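Local coordinates for MGS-MChE2 (Uncultured bacterium, PDB 5JD6), which probably hydrolyses ester bonds, as an alpha/beta hydrolase of the esterase type from a lagoon-sediment metagenome, at residues Thr195-Thr206 and Asp220-His231; Gly94-Lys102 and His182-Met191. One frame throughout, in Å; residues are numbered along the deposited sequence.

Contact 1. Residues Thr195-Thr206 and Asp220-His231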
# COMPACT_ATOMS: atom_id res chain seq x y z
N THR A 195 10.47 -5.48 6.83
CA THR A 195 9.33 -5.65 5.94
C THR A 195 8.50 -6.87 6.29
O THR A 195 9.02 -7.97 6.47
CB THR A 195 9.78 -5.74 4.48
OG1 THR A 195 10.50 -4.55 4.12
CG2 THR A 195 8.59 -5.89 3.55
N CYS A 196 7.19 -6.68 6.38
CA CYS A 196 6.26 -7.78 6.60
C CYS A 196 5.50 -8.07 5.31
O CYS A 196 4.83 -7.20 4.76
CB CYS A 196 5.28 -7.45 7.73
SG CYS A 196 4.16 -8.79 8.16
N ILE A 197 5.62 -9.31 4.83
CA ILE A 197 4.94 -9.70 3.61
C ILE A 197 3.85 -10.73 3.91
O ILE A 197 4.14 -11.87 4.25
CB ILE A 197 5.92 -10.29 2.58
CG1 ILE A 197 7.18 -9.43 2.50
CG2 ILE A 197 5.26 -10.39 1.22
CD1 ILE A 197 8.29 -10.05 1.69
N ILE A 198 2.60 -10.30 3.79
CA ILE A 198 1.45 -11.18 4.00
C ILE A 198 0.78 -11.44 2.66
O ILE A 198 0.52 -10.51 1.90
CB ILE A 198 0.44 -10.57 4.99
CG1 ILE A 198 1.14 -10.23 6.31
CG2 ILE A 198 -0.71 -11.53 5.23
CD1 ILE A 198 0.25 -9.54 7.32
N TRP A 199 0.50 -12.70 2.35
CA TRP A 199 0.04 -13.04 1.01
C TRP A 199 -1.03 -14.13 1.00
O TRP A 199 -0.99 -15.05 1.81
CB TRP A 199 1.23 -13.48 0.16
CG TRP A 199 1.21 -12.97 -1.25
CD1 TRP A 199 0.60 -13.55 -2.32
CD2 TRP A 199 1.84 -11.78 -1.74
NE1 TRP A 199 0.80 -12.80 -3.45
CE2 TRP A 199 1.56 -11.71 -3.12
CE3 TRP A 199 2.61 -10.78 -1.15
CZ2 TRP A 199 2.03 -10.66 -3.92
CZ3 TRP A 199 3.07 -9.74 -1.94
CH2 TRP A 199 2.78 -9.69 -3.31
N GLY A 200 -1.97 -14.01 0.07
CA GLY A 200 -2.92 -15.08 -0.17
C GLY A 200 -2.22 -16.24 -0.84
O GLY A 200 -1.43 -16.03 -1.77
N LYS A 201 -2.49 -17.46 -0.38
CA LYS A 201 -1.78 -18.63 -0.89
C LYS A 201 -2.20 -19.01 -2.31
O LYS A 201 -1.52 -19.80 -2.97
CB LYS A 201 -2.00 -19.82 0.05
CG LYS A 201 -0.75 -20.23 0.81
CD LYS A 201 0.18 -21.07 -0.05
CE LYS A 201 1.36 -21.61 0.75
NZ LYS A 201 0.97 -22.09 2.10
N ASN A 202 -3.31 -18.45 -2.78
CA ASN A 202 -3.74 -18.66 -4.16
C ASN A 202 -4.11 -17.35 -4.84
O ASN A 202 -5.23 -17.17 -5.31
CB ASN A 202 -4.91 -19.65 -4.22
CG ASN A 202 -6.03 -19.28 -3.27
OD1 ASN A 202 -6.04 -19.71 -2.12
ND2 ASN A 202 -6.98 -18.49 -3.75
N ASP A 203 -3.14 -16.44 -4.89
CA ASP A 203 -3.32 -15.14 -5.55
C ASP A 203 -3.17 -15.29 -7.06
O ASP A 203 -2.20 -15.89 -7.53
CB ASP A 203 -2.31 -14.13 -5.00
CG ASP A 203 -2.64 -12.70 -5.38
OD1 ASP A 203 -3.01 -12.44 -6.54
OD2 ASP A 203 -2.51 -11.81 -4.50
N ASN A 204 -4.12 -14.74 -7.81
CA ASN A 204 -4.10 -14.85 -9.26
C ASN A 204 -3.52 -13.62 -9.95
O ASN A 204 -2.84 -13.74 -10.97
CB ASN A 204 -5.51 -15.11 -9.79
CG ASN A 204 -5.92 -16.56 -9.66
OD1 ASN A 204 -5.20 -17.46 -10.10
ND2 ASN A 204 -7.08 -16.80 -9.06
N VAL A 205 -3.78 -12.44 -9.40
CA VAL A 205 -3.26 -11.20 -9.96
C VAL A 205 -1.75 -11.11 -9.74
O VAL A 205 -0.98 -10.98 -10.69
CB VAL A 205 -3.93 -9.96 -9.34
CG1 VAL A 205 -3.33 -8.69 -9.91
CG2 VAL A 205 -5.43 -10.01 -9.60
N THR A 206 -1.34 -11.19 -8.48
CA THR A 206 0.07 -11.25 -8.13
C THR A 206 0.37 -12.59 -7.45
O THR A 206 0.30 -12.69 -6.23
CB THR A 206 0.49 -10.10 -7.19
OG1 THR A 206 -0.33 -10.12 -6.02
CG2 THR A 206 0.34 -8.76 -7.90
N ASP A 220 15.85 -7.71 5.08
CA ASP A 220 15.15 -7.90 6.34
C ASP A 220 13.65 -7.96 6.13
O ASP A 220 12.95 -6.95 6.26
CB ASP A 220 15.51 -6.78 7.32
CG ASP A 220 14.92 -7.00 8.70
OD1 ASP A 220 14.60 -8.15 9.04
OD2 ASP A 220 14.79 -6.01 9.45
N ALA A 221 13.14 -9.15 5.80
CA ALA A 221 11.72 -9.32 5.52
C ALA A 221 11.19 -10.65 6.06
O ALA A 221 11.90 -11.65 6.09
CB ALA A 221 11.46 -9.21 4.03
N ASP A 222 9.92 -10.64 6.47
CA ASP A 222 9.26 -11.85 6.94
C ASP A 222 8.04 -12.15 6.08
O ASP A 222 7.29 -11.24 5.71
CB ASP A 222 8.86 -11.72 8.41
CG ASP A 222 10.05 -11.45 9.31
OD1 ASP A 222 10.80 -12.40 9.60
OD2 ASP A 222 10.22 -10.29 9.74
N LEU A 223 7.83 -13.43 5.77
CA LEU A 223 6.76 -13.83 4.86
C LEU A 223 5.73 -14.71 5.56
O LEU A 223 6.06 -15.73 6.16
CB LEU A 223 7.35 -14.56 3.65
CG LEU A 223 6.39 -15.05 2.56
CD1 LEU A 223 5.45 -13.94 2.12
CD2 LEU A 223 7.18 -15.58 1.38
N TYR A 224 4.46 -14.30 5.47
CA TYR A 224 3.36 -15.07 6.05
C TYR A 224 2.25 -15.26 5.02
O TYR A 224 1.92 -14.33 4.28
CB TYR A 224 2.81 -14.37 7.29
CG TYR A 224 3.87 -13.98 8.30
CD1 TYR A 224 4.40 -14.91 9.18
CD2 TYR A 224 4.34 -12.67 8.36
CE1 TYR A 224 5.37 -14.56 10.10
CE2 TYR A 224 5.31 -12.31 9.28
CZ TYR A 224 5.82 -13.26 10.14
OH TYR A 224 6.78 -12.90 11.06
N TRP A 225 1.68 -16.46 4.97
CA TRP A 225 0.64 -16.76 4.00
C TRP A 225 -0.75 -16.87 4.63
O TRP A 225 -0.90 -17.17 5.81
CB TRP A 225 0.95 -18.07 3.26
CG TRP A 225 1.87 -17.90 2.09
CD1 TRP A 225 1.56 -17.35 0.88
CD2 TRP A 225 3.24 -18.30 2.01
NE1 TRP A 225 2.66 -17.38 0.05
CE2 TRP A 225 3.70 -17.96 0.72
CE3 TRP A 225 4.13 -18.91 2.90
CZ2 TRP A 225 5.01 -18.20 0.31
CZ3 TRP A 225 5.42 -19.16 2.49
CH2 TRP A 225 5.85 -18.81 1.20
N ILE A 226 -1.77 -16.61 3.81
CA ILE A 226 -3.15 -16.86 4.19
C ILE A 226 -3.79 -17.80 3.17
O ILE A 226 -3.85 -17.48 1.98
CB ILE A 226 -3.97 -15.56 4.29
CG1 ILE A 226 -3.35 -14.60 5.31
CG2 ILE A 226 -5.41 -15.86 4.66
CD1 ILE A 226 -4.06 -13.27 5.42
N ASP A 227 -4.25 -18.95 3.63
CA ASP A 227 -4.77 -19.98 2.73
C ASP A 227 -6.20 -19.66 2.29
O ASP A 227 -6.96 -19.04 3.03
CB ASP A 227 -4.72 -21.35 3.41
CG ASP A 227 -5.31 -22.45 2.56
OD1 ASP A 227 -4.97 -22.52 1.36
OD2 ASP A 227 -6.10 -23.26 3.09
N LYS A 228 -6.53 -20.09 1.07
CA LYS A 228 -7.84 -19.84 0.47
C LYS A 228 -8.10 -18.35 0.41
O LYS A 228 -9.15 -17.86 0.84
CB LYS A 228 -8.94 -20.58 1.23
CG LYS A 228 -8.58 -22.04 1.49
CD LYS A 228 -9.77 -22.91 1.83
CE LYS A 228 -9.36 -24.37 1.80
NZ LYS A 228 -10.37 -25.26 2.43
N CYS A 229 -7.12 -17.64 -0.13
CA CYS A 229 -7.13 -16.19 -0.16
C CYS A 229 -6.52 -15.68 -1.47
O CYS A 229 -5.52 -16.22 -1.95
CB CYS A 229 -6.36 -15.63 1.03
SG CYS A 229 -6.13 -13.86 0.99
N GLY A 230 -7.13 -14.65 -2.04
CA GLY A 230 -6.69 -14.12 -3.31
C GLY A 230 -5.85 -12.86 -3.21
O GLY A 230 -4.87 -12.81 -2.47
N HIS A 231 -6.25 -11.84 -3.95
CA HIS A 231 -5.44 -10.64 -4.12
C HIS A 231 -5.63 -9.62 -3.00
O HIS A 231 -4.80 -8.73 -2.81
CB HIS A 231 -5.75 -9.99 -5.47
CG HIS A 231 -4.72 -9.01 -5.93
ND1 HIS A 231 -3.37 -9.30 -5.93
CD2 HIS A 231 -4.83 -7.75 -6.41
CE1 HIS A 231 -2.70 -8.26 -6.38
NE2 HIS A 231 -3.56 -7.30 -6.68

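Contact 2. Residues Gly94-Lys102 and His182-Met191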
# COMPACT_ATOMS: atom_id res chain seq x y z
N GLY A 94 1.12 -0.90 -2.79
CA GLY A 94 2.33 -1.54 -2.30
C GLY A 94 3.55 -1.09 -3.07
O GLY A 94 4.63 -0.92 -2.51
N HIS A 95 3.37 -0.91 -4.38
CA HIS A 95 4.45 -0.44 -5.24
C HIS A 95 4.84 0.99 -4.88
O HIS A 95 6.02 1.33 -4.82
CB HIS A 95 4.04 -0.53 -6.71
CG HIS A 95 5.18 -0.41 -7.67
ND1 HIS A 95 5.02 -0.52 -9.03
CD2 HIS A 95 6.51 -0.20 -7.46
CE1 HIS A 95 6.20 -0.38 -9.62
NE2 HIS A 95 7.11 -0.18 -8.69
N ILE A 96 3.83 1.83 -4.63
CA ILE A 96 4.07 3.20 -4.19
C ILE A 96 4.82 3.21 -2.86
O ILE A 96 5.76 3.98 -2.67
CB ILE A 96 2.75 3.99 -4.01
CG1 ILE A 96 1.86 3.85 -5.24
CG2 ILE A 96 3.05 5.45 -3.71
CD1 ILE A 96 2.48 4.37 -6.51
N ALA A 97 4.39 2.34 -1.95
CA ALA A 97 5.01 2.22 -0.64
C ALA A 97 6.47 1.77 -0.76
O ALA A 97 7.35 2.32 -0.10
CB ALA A 97 4.23 1.25 0.23
N LEU A 98 6.70 0.77 -1.60
CA LEU A 98 8.05 0.28 -1.86
C LEU A 98 8.97 1.38 -2.37
O LEU A 98 10.07 1.57 -1.85
CB LEU A 98 8.02 -0.87 -2.86
CG LEU A 98 7.78 -2.27 -2.29
CD1 LEU A 98 7.11 -3.16 -3.33
CD2 LEU A 98 9.09 -2.89 -1.83
N LEU A 99 8.52 2.10 -3.39
CA LEU A 99 9.31 3.17 -3.98
C LEU A 99 9.58 4.27 -2.96
O LEU A 99 10.67 4.84 -2.92
CB LEU A 99 8.62 3.74 -5.21
CG LEU A 99 9.42 4.79 -5.98
CD1 LEU A 99 10.81 4.28 -6.31
CD2 LEU A 99 8.70 5.20 -7.25
N ALA A 100 8.58 4.56 -2.13
CA ALA A 100 8.72 5.57 -1.09
C ALA A 100 9.77 5.16 -0.06
O ALA A 100 10.55 5.99 0.40
CB ALA A 100 7.39 5.82 -0.42
N THR A 101 9.78 3.88 0.30
CA THR A 101 10.77 3.35 1.23
C THR A 101 12.17 3.38 0.62
O THR A 101 13.16 3.53 1.33
CB THR A 101 10.43 1.91 1.66
OG1 THR A 101 10.27 1.09 0.50
CG2 THR A 101 9.15 1.88 2.47
N LYS A 102 12.23 3.23 -0.69
CA LYS A 102 13.50 3.32 -1.41
C LYS A 102 14.00 4.76 -1.47
O LYS A 102 15.18 5.02 -1.23
CB LYS A 102 13.35 2.76 -2.83
CG LYS A 102 14.51 3.10 -3.75
CD LYS A 102 14.13 2.88 -5.21
CE LYS A 102 15.08 3.63 -6.14
NZ LYS A 102 14.48 3.84 -7.48
N HIS A 182 9.61 1.04 -13.77
CA HIS A 182 10.12 1.19 -12.42
C HIS A 182 10.17 -0.12 -11.65
O HIS A 182 9.59 -0.23 -10.60
CB HIS A 182 9.21 2.17 -11.73
CG HIS A 182 9.87 3.41 -11.26
ND1 HIS A 182 9.32 4.65 -11.46
CD2 HIS A 182 11.01 3.61 -10.57
CE1 HIS A 182 10.10 5.57 -10.93
NE2 HIS A 182 11.13 4.96 -10.38
N ASN A 183 10.89 -1.11 -12.16
CA ASN A 183 10.98 -2.40 -11.49
C ASN A 183 11.75 -2.29 -10.18
O ASN A 183 12.71 -1.54 -10.08
CB ASN A 183 11.64 -3.43 -12.41
CG ASN A 183 11.34 -4.86 -12.00
OD1 ASN A 183 10.27 -5.15 -11.46
ND2 ASN A 183 12.28 -5.76 -12.27
N MET A 184 11.31 -3.05 -9.18
CA MET A 184 11.91 -2.96 -7.85
C MET A 184 12.99 -4.01 -7.61
O MET A 184 13.78 -3.88 -6.68
CB MET A 184 10.83 -3.10 -6.77
CG MET A 184 9.91 -1.89 -6.68
SD MET A 184 10.82 -0.39 -6.25
CE MET A 184 9.78 0.85 -6.99
N ALA A 185 13.03 -5.03 -8.47
CA ALA A 185 13.93 -6.17 -8.31
C ALA A 185 15.38 -5.79 -8.03
O ALA A 185 16.06 -6.41 -7.21
CB ALA A 185 13.86 -7.06 -9.54
N LYS A 186 15.86 -4.75 -8.71
CA LYS A 186 17.23 -4.29 -8.56
C LYS A 186 17.46 -3.49 -7.29
O LYS A 186 18.57 -3.45 -6.75
CB LYS A 186 17.64 -3.46 -9.78
CG LYS A 186 16.50 -2.62 -10.35
CD LYS A 186 17.01 -1.35 -10.99
CE LYS A 186 17.65 -0.43 -9.96
NZ LYS A 186 17.97 0.91 -10.52
N ASP A 187 16.41 -2.83 -6.80
CA ASP A 187 16.53 -1.95 -5.64
C ASP A 187 16.33 -2.69 -4.32
O ASP A 187 16.83 -2.26 -3.28
CB ASP A 187 15.52 -0.80 -5.75
CG ASP A 187 15.67 -0.01 -7.03
OD1 ASP A 187 16.56 0.87 -7.09
OD2 ASP A 187 14.90 -0.26 -7.98
N LEU A 188 15.59 -3.79 -4.37
CA LEU A 188 15.28 -4.59 -3.18
C LEU A 188 16.47 -5.14 -2.36
O LEU A 188 16.41 -5.08 -1.13
CB LEU A 188 14.38 -5.76 -3.58
CG LEU A 188 12.98 -5.43 -4.09
CD1 LEU A 188 12.21 -6.71 -4.39
CD2 LEU A 188 12.23 -4.57 -3.09
N PRO A 189 17.53 -5.68 -3.01
CA PRO A 189 18.61 -6.37 -2.28
C PRO A 189 19.11 -5.70 -1.00
O PRO A 189 19.58 -6.41 -0.11
CB PRO A 189 19.75 -6.44 -3.32
CG PRO A 189 19.26 -5.70 -4.53
CD PRO A 189 17.78 -5.76 -4.46
N LYS A 190 19.03 -4.38 -0.89
CA LYS A 190 19.32 -3.75 0.40
C LYS A 190 18.45 -2.51 0.62
O LYS A 190 18.95 -1.39 0.74
CB LYS A 190 20.81 -3.42 0.52
CG LYS A 190 21.23 -2.90 1.90
CD LYS A 190 22.74 -2.78 2.02
CE LYS A 190 23.12 -2.13 3.34
NZ LYS A 190 22.77 -0.68 3.32
N MET A 191 17.14 -2.73 0.67
CA MET A 191 16.23 -1.79 1.30
C MET A 191 16.07 -2.27 2.73
O MET A 191 15.22 -3.10 3.03
CB MET A 191 14.89 -1.72 0.56
CG MET A 191 14.97 -1.00 -0.79
SD MET A 191 13.58 -1.34 -1.89
CE MET A 191 12.20 -1.04 -0.79

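Contact 1. Residues Thr195-Thr206 and Asp220-His231
Strands 195-200 and 221-226 pair in parallel at one margin of the central sheet of the alpha/beta hydrolase fold, and the loops after them bring Asp203 to His231. Six bridges, Thr195-Ala221 through Gly200-Ile226, define the pairing; the strand axes approach to 4.5 Å at 23°. Its backbone bonds include Tyr224 N to Ile197 O, 2.7 Å and nearly straight. Helix 208-217, which links the strands, covers the face bearing Ile197 and Trp199, while helix 238-252 covers that of Cys196 and Ile198. On the first face Leu223 CD1 meets Ile197 CG2 at 3.7 Å; on the second the Cys196 sulfur lies at the edge of the Tyr224 ring. Lys201, its chain bent, lays CE over one face of the Trp225 indole as a CH-pi contact, opposite Leu223 CG. Beyond the strands, Cys229 N donates to Asn202 OD1 (3.1 Å), and Asn202 N returns a bond to Cys229 O.

His231 ND1 donates to Asp203 OD2 (3.0 Å, 162°) through the carboxylate's syn lone pair. CG anti to the backbone N directs the His231 ring to the Asp203 loop; the imidazole and carboxylate planes are 82° apart, yet OD2 remains near the ring plane. Val205 CB sits over the ring centre, 3.5 Å from the centroid, limiting its tilt, and Thr206 N bonds Asp203 OD1 at 2.8 Å in an Asx motif. This charge-relay geometry is consistent with the acid and base of a Ser-His-Asp triad completed by Ser91, the carboxylate probably orienting and polarising the imidazole.

Contact 2. Residues Gly94-Lys102 and His182-Met191
The backbones stay apart, with CA atoms 7.7 Å from each other at Leu99-Met184 and 6.4 Å at Lys102-Met191, where helix residues 94-102 face the irregular 182-191 segment, helical in phi/psi at 184-189. Side chains bridge the interval. His95 CG lies anti to its own amide nitrogen (chi1 -165°), and the imidazole reaches out to donate from NE2 to His182 O at 3.1 Å, the acceptor close to the ring plane and the bond bent to 138°. Met184, bent at chi2, brings CE to the same ring's edge and to Leu99 CB (3.6 Å). Leu99 CD2 in turn lies over one face of the His182 ring, a CH-pi contact 4.1 Å from the centroid. Leu98 CD2 meets both Leu188 CD2 and Met191 CE, each at 3.8 Å. The extended Lys102 chain crosses Asp187 at a slant, and NZ makes a long salt bridge to OD1 (3.6 Å). A leucine in place of His95 would probably leave His182 O without this donor and loosen the chain where it leaves helix 169-181. The geometry is consistent with a loop packed on the helix that follows a probable GxSxG nucleophile elbow, as in the alpha/beta hydrolase fold.

In the fold
Contact 2 comes first along the chain, and its later segment, 182-191, leads almost directly into strand 195-200, where contact 1 begins. The centres lie about 17 Å apart, and apart from this sequence adjacency the two do not touch. Both belong to one alpha/beta hydrolase fold: contact 1 joins the last two strands of the sheet, while contact 2 packs a loop on helix 92-103, which follows strand 85-91. Helix 208-217 relates them in space, since Phe214 touches Leu98 and Leu188 as well as Ile197. The probable triad spans these elements, with Ser91 just ahead of helix 92-103 and its partners on the loops of contact 1.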